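Cytochrome P450 monooxygenase (Rhodococcus sp. ECU0066, PDB 6KBH) probably acts as a self-sufficient monooxygenase, passing electrons from FMN through a [2Fe-2S] cluster to a P450 heme within a single chain. Local coordinates at residues Glu196-Thr201 / Gly237-Lys242; Arg296-Leu299 / Asp303-Glu306; Ala310-Ile315 / Leu410-Pro415; Phe570-Asp575 / Asp596-Ala601; Ser667-Ala672 / Asp679-Glu684. One frame throughout, in Å; residues are numbered along the deposited sequence.

Interaction 1 of 5, residues Glu196-Thr201 / Gly237-Lys242; sequences EEDMDT and GTVLDK
K242 holds two acidic side chains at once, making a small salt-bridge network between E197-D198, on the lead into helix 199-204, and the last turn of helix 219-242, the F and G helices of the P450 fold by their order along the chain. The stronger bond runs from K242 NZ to D198 OD2 at 2.9 Å, where the ammonium meets the syn lone pair, on the side of the other carboxylate oxygen. The second branch, from K242 NZ to E197 OE1, is weak at 3.3 Å, and this glutamate comes in at a slant to the lysine. K242 leaves its helix with CG trans to the backbone N (chi1 174°) and then bends at chi3 (-84°), a turn that brings the amine round to the two carboxylates. D198 and K242 extend toward each other from opposite sides. E197 and K242 are exposed, so the network lies at the solvent edge. Replacing D198 by an alanine would probably leave K242 with the weak E197 bond as its one ionic tie across this contact, and V239 with less cover. Next to the charges the contact turns apolar. V239 is buried, with V194 lying against it, and F235, one turn before V239 on helix 219-242, also touches D198. The methyl V239 CG2 slides past the acid, 4.1 Å from D198 CB.

Interaction 2 of 5, residues Arg296-Leu299 / Asp303-Glu306; sequences RLLL and DVWE
V304, the first residue of 303-306 to touch 296-299, sets its CG1 methyl 4.2 Å from L298 CD2, the two side chains crossing at about a right angle. Next in sequence comes W305, which carries most of the contact from this side. Its indole extends away from the backbone N (chi1 156°), a torsion that lays the ring alongside L299, both side chains pointing the same way. L299 CD2 sits over one face as a CH-pi contact, 3.7 Å from the centroid of the six-membered ring and only 16° off its normal; W305 CE3 is the nearest ring atom to that methyl, at 3.6 Å. L298 meets the same tryptophan differently, its CB near the plane of the ring at the edge, 4.4 Å from W305 CE3, while L298 O lies 3.9 Å from W305 CB. One aromatic group thus receives one leucine on its face and another at its rim. The indole nitrogen is not left bare in this buried setting, since W305 NE1 donates to P415 O. A leucine in place of W305 would probably leave that carbonyl without its donor and L299 CD2 without a flat surface to rest on. The end of helix 284-300, the latter part of the long distal helix of the P450 fold, is here folded against helix 302-310, which takes the place of helix J. F373 touches both L298 and V304 from a loop, and helix 396-413 packs here too, with L407 against L298 and T411 against W305.

Interaction 3 of 5, residues Ala310-Ile315 / Leu410-Pro415; sequences ADPSLI and LTRRLP
P312 and R412 meet where the loop joining helices 302-310 and 315-325 passes the end of helix 396-413, in P450 terms the J-K connection lying against the helix that follows the heme-ligand cysteine. The chain leaves helical geometry at D311, and P312 then points toward helix 396-413. R412 reaches it by a bent path: CG starts out on the far side from its carbonyl carbon (chi1 -74°), and the one bend, at chi2 (-90°), brings the chain across the proline at about a right angle. Contact is made by the inner end of the guanidinium group, with R412 NE 3.9 Å from P312 CG, an approach that is oblique to the flat group. The outer end is occupied elsewhere, as R412 NH1 donates to R459 O, a bond that should help to fix how the guanidinium is turned. T411, by contrast, spends its hydroxyl within its own helix. Its OG1 lies between the backbone N and the carbonyl carbon (chi1 65°), and the single hydroxyl is shared between L407 O and E408 O. It is thereby satisfied although the residue is buried, and the side chain also touches I308. Against it comes I315, first residue of helix 315-325, whose N is bonded to P312 O at 3.2 Å. The isoleucine rests on I308 as well, and the fully extended CG1 branch slides past the threonine, bringing I315 CD1 to 4.2 Å from T411 OG1.

Interaction 4 of 5, residues Phe570-Asp575 / Asp596-Ala601; sequences FKLDPD and DQVKAA
L572 joins the loop 570-575 to helix 588-601 by splitting its two methyls between unlike partners, one buried and one nearer the solvent, and neither meeting is tight. On the buried side the contact is apolar: L572 CD2 faces V598 CG2 at 4.4 Å, and V598 is enclosed by the fold. L572 also touches M594, one turn earlier on the helix, and Y658 of strand 655-661. Its CG is tucked between the backbone N and the carbonyl carbon (chi1 44°), a torsion that sends the branch from the loop across to the helix. On the solvent side the other methyl, CD1, comes up to the amide end of Q597, which makes the nearer approach of the two. The glutamine chain bends at chi2 and crosses the leucine at a slant; it is partly exposed, and this is van der Waals contact with no hydrogen bond between the segments. S506 and A507 touch Q597 from a further loop. Beyond L572 the loop turns away from the helix, with a weak bond of 3.4 Å from D575 N to D573 OD1, while D573 N donates to Y658 OH. In the flavin reductase fold, this loop leads from barrel strand 560-567 into strand 578-584, the middle strand of the parallel sheet. Helix 588-601 then crosses from that strand to its neighbour 605-611, where V598 meets Y605.

Interaction 5 of 5, residues Ser667-Ala672 / Asp679-Glu684; sequences SALSEA and DTLHVE
The helix 663-672 passes over the start of strand 681-685 with the backbones nearest at S670 and L681, whose CA atoms are 7.6 Å apart. Together with strand 655-661 they form a beta-alpha-beta unit of the five-stranded parallel sheet in the reductase part of the chain, and this contact is where the helix settles on the second strand of that unit. L681 does nearly all the work from the strand side. Its side chain starts out anti to the main-chain nitrogen (chi1 167°), and L669 on the helix has much the same conformation (chi1 170°), each leucine reaching out from its own backbone toward the other. The two meet at a slant, L669 CD2 lying 3.9 Å from L681 CD1. Both also touch S659 of the preceding strand, so the pair fills the angle between helix and sheet, and L644 and F648 add to the apolar surroundings of L669. Strand alternation sorts the neighbours of L681: H682 turns to the other face, where its ring stacks with Y658, while its backbone and that of E684 are tied to strand 655-661. E684, at the far end of the segment, touches FMN and belongs to its binding site, so this strand leads from plain helix packing to the cofactor. The other methyl of L681 fits close to the helix backbone itself, beside the small S670, with L681 CD2 4.0 Å from S670 CA and 4.3 Å from S670 CB.

In the fold
Interactions 1 to 5 follow one another in series along the chain, the first three in the P450 part and the last two in the reductase part. Interactions 2 and 3, their centres about 11 Å apart, touch where W305 of interaction 2 meets helix 396-413 and P415 of interaction 3; interaction 1 stands apart, with centres about 39 and 36 Å from theirs. Interactions 4 and 5, about 18 Å between centres, adjoin the same parallel sheet, one through the loop and helix around strand 578-584, the other through strand 681-685, and F570 CB lies 3.4 Å from E684 OE1. About 69 Å separates the centres of interactions 1 and 4, a measure of how far apart the P450 and flavin-binding parts lie.

Interaction 1 of 5, residues Glu196-Thr201 / Gly237-Lys242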
# COMPACT_ATOMS: atom_id res chain seq x y z
N GLU A 196 30.89 2.98 -2.68
CA GLU A 196 30.92 2.09 -3.84
C GLU A 196 32.27 1.39 -3.96
O GLU A 196 32.34 0.26 -4.45
CB GLU A 196 30.61 2.88 -5.11
CG GLU A 196 29.43 3.83 -4.95
CD GLU A 196 28.91 4.34 -6.28
OE1 GLU A 196 29.34 3.80 -7.32
OE2 GLU A 196 28.07 5.27 -6.28
N GLU A 197 33.35 2.06 -3.55
CA GLU A 197 34.66 1.42 -3.42
C GLU A 197 34.56 0.09 -2.68
O GLU A 197 35.14 -0.92 -3.09
CB GLU A 197 35.62 2.36 -2.69
CG GLU A 197 35.50 3.82 -3.09
CD GLU A 197 35.70 4.77 -1.92
OE1 GLU A 197 36.46 4.42 -0.98
OE2 GLU A 197 35.08 5.85 -1.91
N ASP A 198 33.79 0.07 -1.59
CA ASP A 198 33.77 -1.04 -0.65
C ASP A 198 32.70 -2.08 -0.96
O ASP A 198 32.59 -3.07 -0.24
CB ASP A 198 33.54 -0.51 0.77
CG ASP A 198 34.72 0.29 1.28
OD1 ASP A 198 35.83 -0.27 1.37
OD2 ASP A 198 34.54 1.49 1.58
N MET A 199 31.91 -1.88 -2.01
CA MET A 199 30.73 -2.71 -2.18
C MET A 199 31.08 -4.08 -2.75
O MET A 199 30.61 -5.10 -2.24
CB MET A 199 29.70 -2.00 -3.06
CG MET A 199 29.15 -0.73 -2.42
SD MET A 199 27.56 -0.23 -3.10
CE MET A 199 27.98 -0.05 -4.83
N ASP A 200 31.94 -4.12 -3.77
CA ASP A 200 32.16 -5.37 -4.50
C ASP A 200 32.69 -6.49 -3.60
O ASP A 200 32.43 -7.66 -3.90
CB ASP A 200 33.10 -5.16 -5.68
CG ASP A 200 32.39 -4.61 -6.88
OD1 ASP A 200 31.13 -4.64 -6.88
OD2 ASP A 200 33.07 -4.14 -7.82
N THR A 201 33.42 -6.19 -2.52
CA THR A 201 33.82 -7.32 -1.69
C THR A 201 32.69 -7.74 -0.77
O THR A 201 32.43 -8.94 -0.59
CB THR A 201 35.07 -7.02 -0.86
OG1 THR A 201 36.14 -6.67 -1.74
CG2 THR A 201 35.50 -8.30 -0.09
N GLY A 237 33.55 -4.26 9.65
CA GLY A 237 34.02 -3.48 10.79
C GLY A 237 34.87 -2.30 10.38
O GLY A 237 34.75 -1.21 10.94
N THR A 238 35.75 -2.49 9.39
CA THR A 238 36.52 -1.38 8.85
C THR A 238 35.62 -0.38 8.14
O THR A 238 35.79 0.84 8.28
CB THR A 238 37.60 -1.89 7.89
OG1 THR A 238 37.00 -2.15 6.61
CG2 THR A 238 38.22 -3.17 8.42
N VAL A 239 34.66 -0.89 7.36
CA VAL A 239 33.76 -0.01 6.62
C VAL A 239 33.01 0.92 7.56
O VAL A 239 32.87 2.12 7.30
CB VAL A 239 32.79 -0.85 5.77
CG1 VAL A 239 31.76 0.04 5.11
CG2 VAL A 239 33.55 -1.64 4.72
N LEU A 240 32.54 0.39 8.70
CA LEU A 240 31.86 1.23 9.68
C LEU A 240 32.81 2.26 10.27
O LEU A 240 32.42 3.41 10.50
CB LEU A 240 31.24 0.38 10.78
CG LEU A 240 30.39 1.19 11.77
CD1 LEU A 240 29.26 1.89 11.04
CD2 LEU A 240 29.86 0.32 12.89
N ASP A 241 34.06 1.87 10.54
CA ASP A 241 35.03 2.83 11.05
C ASP A 241 35.34 3.90 10.02
O ASP A 241 35.56 5.07 10.37
CB ASP A 241 36.32 2.11 11.47
CG ASP A 241 36.18 1.38 12.80
OD1 ASP A 241 35.18 1.62 13.51
OD2 ASP A 241 37.07 0.58 13.13
N LYS A 242 35.36 3.53 8.73
CA LYS A 242 35.65 4.51 7.69
C LYS A 242 34.54 5.56 7.60
O LYS A 242 34.81 6.77 7.60
CB LYS A 242 35.84 3.81 6.34
CG LYS A 242 35.98 4.78 5.18
CD LYS A 242 35.79 4.10 3.84
CE LYS A 242 37.07 3.45 3.36
NZ LYS A 242 36.96 3.01 1.94

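Interaction 2 of 5, residues Arg296-Leu299 / Asp303-Glu306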
# COMPACT_ATOMS: atom_id res chain seq x y z
N ARG A 296 7.80 -15.70 -12.31
CA ARG A 296 7.29 -17.03 -12.62
C ARG A 296 5.77 -17.05 -12.54
O ARG A 296 5.10 -17.58 -13.43
CB ARG A 296 7.90 -18.07 -11.66
CG ARG A 296 7.78 -19.52 -12.13
CD ARG A 296 6.52 -20.17 -11.58
NE ARG A 296 6.43 -21.60 -11.88
CZ ARG A 296 6.51 -22.56 -10.96
NH1 ARG A 296 6.68 -22.25 -9.69
NH2 ARG A 296 6.40 -23.84 -11.32
N LEU A 297 5.20 -16.47 -11.48
CA LEU A 297 3.75 -16.47 -11.31
C LEU A 297 3.06 -15.74 -12.46
O LEU A 297 2.00 -16.18 -12.93
CB LEU A 297 3.39 -15.82 -9.98
CG LEU A 297 1.92 -15.47 -9.74
CD1 LEU A 297 1.07 -16.72 -9.71
CD2 LEU A 297 1.78 -14.69 -8.44
N LEU A 298 3.63 -14.63 -12.93
CA LEU A 298 3.01 -13.87 -14.00
C LEU A 298 3.12 -14.60 -15.33
O LEU A 298 2.12 -14.78 -16.04
CB LEU A 298 3.65 -12.48 -14.10
CG LEU A 298 3.07 -11.42 -13.18
CD1 LEU A 298 3.99 -10.23 -13.14
CD2 LEU A 298 1.68 -11.01 -13.65
N LEU A 299 4.33 -15.03 -15.70
CA LEU A 299 4.51 -15.72 -16.97
C LEU A 299 3.75 -17.04 -17.05
O LEU A 299 3.71 -17.65 -18.12
CB LEU A 299 6.00 -15.95 -17.23
CG LEU A 299 6.83 -14.67 -17.31
CD1 LEU A 299 8.30 -15.00 -17.52
CD2 LEU A 299 6.32 -13.75 -18.41
N ASP A 303 -2.06 -13.94 -19.81
CA ASP A 303 -3.04 -12.89 -20.09
C ASP A 303 -2.87 -11.73 -19.12
O ASP A 303 -2.84 -10.56 -19.54
CB ASP A 303 -4.46 -13.45 -20.02
CG ASP A 303 -4.70 -14.26 -18.76
OD1 ASP A 303 -3.73 -14.80 -18.20
OD2 ASP A 303 -5.87 -14.35 -18.33
N VAL A 304 -2.76 -12.02 -17.83
CA VAL A 304 -2.53 -10.97 -16.85
C VAL A 304 -1.14 -10.38 -17.02
O VAL A 304 -0.91 -9.20 -16.70
CB VAL A 304 -2.78 -11.50 -15.43
CG1 VAL A 304 -1.88 -12.66 -15.12
CG2 VAL A 304 -2.57 -10.43 -14.41
N TRP A 305 -0.18 -11.17 -17.52
CA TRP A 305 1.11 -10.60 -17.90
C TRP A 305 0.94 -9.52 -18.95
O TRP A 305 1.44 -8.40 -18.80
CB TRP A 305 2.03 -11.71 -18.41
CG TRP A 305 3.11 -11.21 -19.33
CD1 TRP A 305 3.08 -11.19 -20.70
CD2 TRP A 305 4.38 -10.68 -18.95
NE1 TRP A 305 4.25 -10.68 -21.19
CE2 TRP A 305 5.07 -10.35 -20.14
CE3 TRP A 305 5.01 -10.44 -17.73
CZ2 TRP A 305 6.35 -9.81 -20.14
CZ3 TRP A 305 6.28 -9.90 -17.73
CH2 TRP A 305 6.94 -9.59 -18.93
N GLU A 306 0.21 -9.83 -20.03
CA GLU A 306 0.02 -8.87 -21.11
C GLU A 306 -0.79 -7.66 -20.65
O GLU A 306 -0.65 -6.57 -21.21
CB GLU A 306 -0.66 -9.55 -22.29
CG GLU A 306 0.29 -10.22 -23.26
CD GLU A 306 -0.40 -11.23 -24.15
OE1 GLU A 306 -1.60 -11.03 -24.44
OE2 GLU A 306 0.23 -12.23 -24.54

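Interaction 3 of 5, residues Ala310-Ile315 / Leu410-Pro415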
# COMPACT_ATOMS: atom_id res chain seq x y z
N ALA A 310 0.13 -3.73 -21.13
CA ALA A 310 -0.71 -2.69 -21.70
C ALA A 310 -0.47 -1.36 -20.99
O ALA A 310 0.05 -0.41 -21.59
CB ALA A 310 -2.18 -3.08 -21.63
N ASP A 311 -0.82 -1.29 -19.71
CA ASP A 311 -0.56 -0.12 -18.89
C ASP A 311 0.13 -0.57 -17.61
O ASP A 311 -0.32 -1.53 -16.97
CB ASP A 311 -1.85 0.65 -18.56
CG ASP A 311 -2.88 -0.21 -17.87
OD1 ASP A 311 -2.92 -1.42 -18.16
OD2 ASP A 311 -3.65 0.32 -17.04
N PRO A 312 1.23 0.07 -17.21
CA PRO A 312 1.88 -0.26 -15.94
C PRO A 312 1.21 0.34 -14.71
O PRO A 312 1.79 0.27 -13.63
CB PRO A 312 3.29 0.32 -16.12
CG PRO A 312 3.44 0.58 -17.60
CD PRO A 312 2.07 0.94 -18.05
N SER A 313 0.00 0.90 -14.84
CA SER A 313 -0.67 1.51 -13.70
C SER A 313 -1.08 0.49 -12.64
O SER A 313 -1.27 0.87 -11.48
CB SER A 313 -1.90 2.29 -14.16
OG SER A 313 -2.55 1.64 -15.24
N LEU A 314 -1.20 -0.78 -13.01
CA LEU A 314 -1.62 -1.83 -12.09
C LEU A 314 -0.45 -2.60 -11.51
O LEU A 314 -0.67 -3.55 -10.74
CB LEU A 314 -2.59 -2.78 -12.80
CG LEU A 314 -2.16 -3.34 -14.15
CD1 LEU A 314 -2.80 -4.68 -14.39
CD2 LEU A 314 -2.56 -2.40 -15.25
N ILE A 315 0.79 -2.23 -11.84
CA ILE A 315 1.97 -2.86 -11.24
C ILE A 315 1.94 -2.80 -9.72
O ILE A 315 2.20 -3.83 -9.08
CB ILE A 315 3.24 -2.27 -11.84
CG1 ILE A 315 3.41 -2.73 -13.28
CG2 ILE A 315 4.46 -2.65 -11.01
CD1 ILE A 315 4.64 -2.19 -13.94
N LEU A 410 10.85 -4.88 -17.23
CA LEU A 410 10.72 -6.13 -17.97
C LEU A 410 9.39 -6.23 -18.70
O LEU A 410 9.28 -6.94 -19.71
CB LEU A 410 10.91 -7.32 -17.03
CG LEU A 410 12.20 -7.30 -16.21
CD1 LEU A 410 12.18 -8.42 -15.19
CD2 LEU A 410 13.43 -7.40 -17.09
N THR A 411 8.35 -5.53 -18.22
CA THR A 411 7.11 -5.45 -18.98
C THR A 411 7.18 -4.38 -20.06
O THR A 411 6.50 -4.50 -21.09
CB THR A 411 5.93 -5.17 -18.06
OG1 THR A 411 6.07 -3.87 -17.47
CG2 THR A 411 5.84 -6.24 -16.99
N ARG A 412 7.98 -3.33 -19.85
CA ARG A 412 8.17 -2.33 -20.89
C ARG A 412 8.96 -2.90 -22.05
O ARG A 412 8.47 -2.97 -23.19
CB ARG A 412 8.89 -1.11 -20.31
CG ARG A 412 8.03 -0.23 -19.43
CD ARG A 412 7.34 0.85 -20.22
NE ARG A 412 6.75 1.85 -19.33
CZ ARG A 412 7.46 2.76 -18.67
NH1 ARG A 412 8.78 2.81 -18.79
NH2 ARG A 412 6.84 3.63 -17.88
N ARG A 413 10.19 -3.35 -21.79
CA ARG A 413 11.12 -3.67 -22.86
C ARG A 413 10.83 -5.04 -23.48
O ARG A 413 10.89 -5.18 -24.71
CB ARG A 413 12.55 -3.61 -22.34
CG ARG A 413 12.97 -2.20 -21.92
CD ARG A 413 14.28 -2.16 -21.15
NE ARG A 413 15.43 -2.48 -21.98
CZ ARG A 413 16.69 -2.35 -21.58
NH1 ARG A 413 16.96 -1.89 -20.37
NH2 ARG A 413 17.68 -2.67 -22.40
N LEU A 414 10.51 -6.04 -22.67
CA LEU A 414 10.35 -7.42 -23.15
C LEU A 414 8.96 -7.98 -22.83
O LEU A 414 8.84 -8.95 -22.08
CB LEU A 414 11.42 -8.32 -22.56
CG LEU A 414 12.86 -7.80 -22.46
CD1 LEU A 414 13.82 -8.92 -22.11
CD2 LEU A 414 13.26 -7.18 -23.77
N PRO A 415 7.90 -7.40 -23.41
CA PRO A 415 6.57 -8.01 -23.23
C PRO A 415 6.42 -9.32 -23.98
O PRO A 415 5.57 -10.14 -23.61
CB PRO A 415 5.61 -6.95 -23.79
CG PRO A 415 6.44 -5.71 -23.97
CD PRO A 415 7.82 -6.20 -24.25

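Interaction 4 of 5, residues Phe570-Asp575 / Asp596-Ala601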
# COMPACT_ATOMS: atom_id res chain seq x y z
N PHE A 570 -22.27 14.34 -1.58
CA PHE A 570 -23.27 15.35 -1.90
C PHE A 570 -24.60 14.69 -2.24
O PHE A 570 -25.34 15.15 -3.11
CB PHE A 570 -22.78 16.24 -3.04
CG PHE A 570 -23.52 17.53 -3.18
CD1 PHE A 570 -24.02 18.19 -2.06
CD2 PHE A 570 -23.70 18.11 -4.43
CE1 PHE A 570 -24.69 19.39 -2.19
CE2 PHE A 570 -24.37 19.31 -4.56
CZ PHE A 570 -24.87 19.95 -3.44
N LYS A 571 -24.91 13.60 -1.55
CA LYS A 571 -26.13 12.85 -1.80
C LYS A 571 -27.34 13.66 -1.36
O LYS A 571 -27.28 14.47 -0.43
CB LYS A 571 -26.08 11.52 -1.05
CG LYS A 571 -24.70 10.89 -1.05
CD LYS A 571 -24.71 9.42 -0.65
CE LYS A 571 -24.74 9.24 0.86
NZ LYS A 571 -24.43 7.83 1.24
N LEU A 572 -28.46 13.45 -2.05
CA LEU A 572 -29.71 14.14 -1.73
C LEU A 572 -30.69 13.18 -1.07
O LEU A 572 -30.83 12.02 -1.49
CB LEU A 572 -30.36 14.77 -2.97
CG LEU A 572 -30.47 14.05 -4.32
CD1 LEU A 572 -31.20 12.72 -4.22
CD2 LEU A 572 -31.18 14.96 -5.30
N ASP A 573 -31.35 13.66 -0.02
CA ASP A 573 -32.46 12.93 0.56
C ASP A 573 -33.64 13.00 -0.40
O ASP A 573 -34.14 14.10 -0.67
CB ASP A 573 -32.84 13.52 1.92
CG ASP A 573 -33.84 12.67 2.67
OD1 ASP A 573 -34.30 11.65 2.13
OD2 ASP A 573 -34.18 13.04 3.82
N PRO A 574 -34.10 11.87 -0.96
CA PRO A 574 -35.15 11.93 -1.98
C PRO A 574 -36.57 12.09 -1.43
O PRO A 574 -37.49 12.26 -2.23
CB PRO A 574 -35.00 10.59 -2.71
CG PRO A 574 -34.45 9.67 -1.67
CD PRO A 574 -33.57 10.51 -0.78
N ASP A 575 -36.77 12.05 -0.12
CA ASP A 575 -38.11 12.18 0.44
C ASP A 575 -38.47 13.61 0.80
O ASP A 575 -39.53 13.83 1.42
CB ASP A 575 -38.27 11.26 1.67
CG ASP A 575 -37.38 11.66 2.85
OD1 ASP A 575 -36.83 12.78 2.87
OD2 ASP A 575 -37.24 10.84 3.78
N ASP A 596 -31.64 16.65 -12.64
CA ASP A 596 -32.15 15.63 -13.54
C ASP A 596 -32.84 14.50 -12.77
O ASP A 596 -33.89 14.01 -13.20
CB ASP A 596 -31.03 15.09 -14.42
CG ASP A 596 -30.60 16.07 -15.49
OD1 ASP A 596 -31.35 17.04 -15.74
OD2 ASP A 596 -29.52 15.88 -16.09
N GLN A 597 -32.25 14.05 -11.65
CA GLN A 597 -32.92 13.05 -10.82
C GLN A 597 -34.33 13.49 -10.46
O GLN A 597 -35.28 12.71 -10.54
CB GLN A 597 -32.13 12.78 -9.53
CG GLN A 597 -30.68 12.41 -9.67
CD GLN A 597 -30.31 11.20 -8.82
OE1 GLN A 597 -30.58 10.06 -9.19
NE2 GLN A 597 -29.74 11.45 -7.65
N VAL A 598 -34.49 14.76 -10.09
CA VAL A 598 -35.77 15.24 -9.59
C VAL A 598 -36.78 15.39 -10.72
O VAL A 598 -37.98 15.21 -10.51
CB VAL A 598 -35.58 16.56 -8.82
CG1 VAL A 598 -36.92 17.08 -8.32
CG2 VAL A 598 -34.62 16.36 -7.67
N LYS A 599 -36.33 15.72 -11.93
CA LYS A 599 -37.27 15.75 -13.05
C LYS A 599 -37.77 14.35 -13.38
O LYS A 599 -38.90 14.19 -13.84
CB LYS A 599 -36.64 16.43 -14.27
CG LYS A 599 -36.01 15.52 -15.32
CD LYS A 599 -36.10 16.20 -16.68
CE LYS A 599 -35.42 15.42 -17.78
NZ LYS A 599 -35.62 16.10 -19.09
N ALA A 600 -36.92 13.36 -13.16
CA ALA A 600 -37.27 11.98 -13.35
C ALA A 600 -38.25 11.53 -12.33
O ALA A 600 -39.19 10.80 -12.62
CB ALA A 600 -36.04 11.12 -13.24
N ALA A 601 -38.03 11.97 -11.10
CA ALA A 601 -38.93 11.55 -10.07
C ALA A 601 -40.27 12.07 -10.40
O ALA A 601 -41.23 11.34 -10.44
CB ALA A 601 -38.51 12.14 -8.76

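Interaction 5 of 5, residues Ser667-Ala672 / Asp679-Glu684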
# COMPACT_ATOMS: atom_id res chain seq x y z
N SER A 667 -20.67 30.41 1.82
CA SER A 667 -20.65 31.06 3.13
C SER A 667 -21.84 31.99 3.29
O SER A 667 -22.63 31.87 4.24
CB SER A 667 -19.34 31.83 3.31
OG SER A 667 -18.22 31.03 3.00
N ALA A 668 -22.00 32.94 2.35
CA ALA A 668 -23.09 33.90 2.44
C ALA A 668 -24.45 33.20 2.44
O ALA A 668 -25.37 33.64 3.13
CB ALA A 668 -23.01 34.91 1.30
N LEU A 669 -24.59 32.13 1.65
CA LEU A 669 -25.84 31.38 1.67
C LEU A 669 -26.10 30.81 3.05
O LEU A 669 -27.18 30.99 3.61
CB LEU A 669 -25.81 30.27 0.63
CG LEU A 669 -26.97 29.30 0.73
CD1 LEU A 669 -28.32 30.01 0.63
CD2 LEU A 669 -26.84 28.22 -0.31
N SER A 670 -25.10 30.12 3.62
CA SER A 670 -25.23 29.58 4.98
C SER A 670 -25.72 30.64 5.96
O SER A 670 -26.43 30.32 6.91
CB SER A 670 -23.90 29.00 5.44
OG SER A 670 -23.97 28.55 6.79
N GLU A 671 -25.36 31.91 5.73
CA GLU A 671 -25.90 32.98 6.56
C GLU A 671 -27.38 33.20 6.29
O GLU A 671 -28.19 33.33 7.22
CB GLU A 671 -25.12 34.27 6.31
CG GLU A 671 -23.60 34.13 6.27
CD GLU A 671 -22.96 33.85 7.62
OE1 GLU A 671 -23.59 33.19 8.49
OE2 GLU A 671 -21.82 34.32 7.82
N ALA A 672 -27.76 33.25 5.01
CA ALA A 672 -29.15 33.54 4.65
C ALA A 672 -30.08 32.41 5.07
O ALA A 672 -31.25 32.67 5.39
CB ALA A 672 -29.26 33.80 3.16
N ASP A 679 -31.34 20.50 9.20
CA ASP A 679 -30.88 19.66 8.10
C ASP A 679 -31.37 20.16 6.74
O ASP A 679 -31.48 19.37 5.79
CB ASP A 679 -31.31 18.21 8.33
CG ASP A 679 -30.19 17.22 8.05
OD1 ASP A 679 -29.20 17.61 7.39
OD2 ASP A 679 -30.30 16.06 8.49
N THR A 680 -31.67 21.46 6.63
CA THR A 680 -32.24 22.02 5.41
C THR A 680 -31.20 22.20 4.31
O THR A 680 -31.46 21.86 3.15
CB THR A 680 -32.90 23.37 5.72
OG1 THR A 680 -32.05 24.12 6.60
CG2 THR A 680 -34.25 23.16 6.38
N LEU A 681 -30.03 22.74 4.64
CA LEU A 681 -29.04 23.13 3.65
C LEU A 681 -27.97 22.05 3.52
O LEU A 681 -27.46 21.55 4.53
CB LEU A 681 -28.38 24.46 4.01
CG LEU A 681 -27.12 24.78 3.20
CD1 LEU A 681 -27.46 24.99 1.73
CD2 LEU A 681 -26.38 25.97 3.77
N HIS A 682 -27.63 21.71 2.28
CA HIS A 682 -26.50 20.83 2.00
C HIS A 682 -25.59 21.51 0.99
O HIS A 682 -26.07 22.12 0.03
CB HIS A 682 -26.95 19.47 1.48
CG HIS A 682 -28.05 18.85 2.30
ND1 HIS A 682 -29.37 19.21 2.15
CD2 HIS A 682 -28.01 17.91 3.26
CE1 HIS A 682 -30.11 18.51 3.00
NE2 HIS A 682 -29.31 17.71 3.68
N VAL A 683 -24.29 21.40 1.21
CA VAL A 683 -23.29 22.07 0.39
C VAL A 683 -22.23 21.05 0.00
O VAL A 683 -21.99 20.08 0.72
CB VAL A 683 -22.64 23.25 1.13
CG1 VAL A 683 -23.54 24.47 1.06
CG2 VAL A 683 -22.37 22.87 2.57
N GLU A 684 -21.61 21.28 -1.15
CA GLU A 684 -20.40 20.57 -1.54
C GLU A 684 -19.32 21.60 -1.85
O GLU A 684 -19.52 22.48 -2.70
CB GLU A 684 -20.64 19.66 -2.75
CG GLU A 684 -19.36 19.22 -3.45
CD GLU A 684 -19.43 17.80 -4.00
OE1 GLU A 684 -19.39 16.84 -3.20
OE2 GLU A 684 -19.51 17.64 -5.24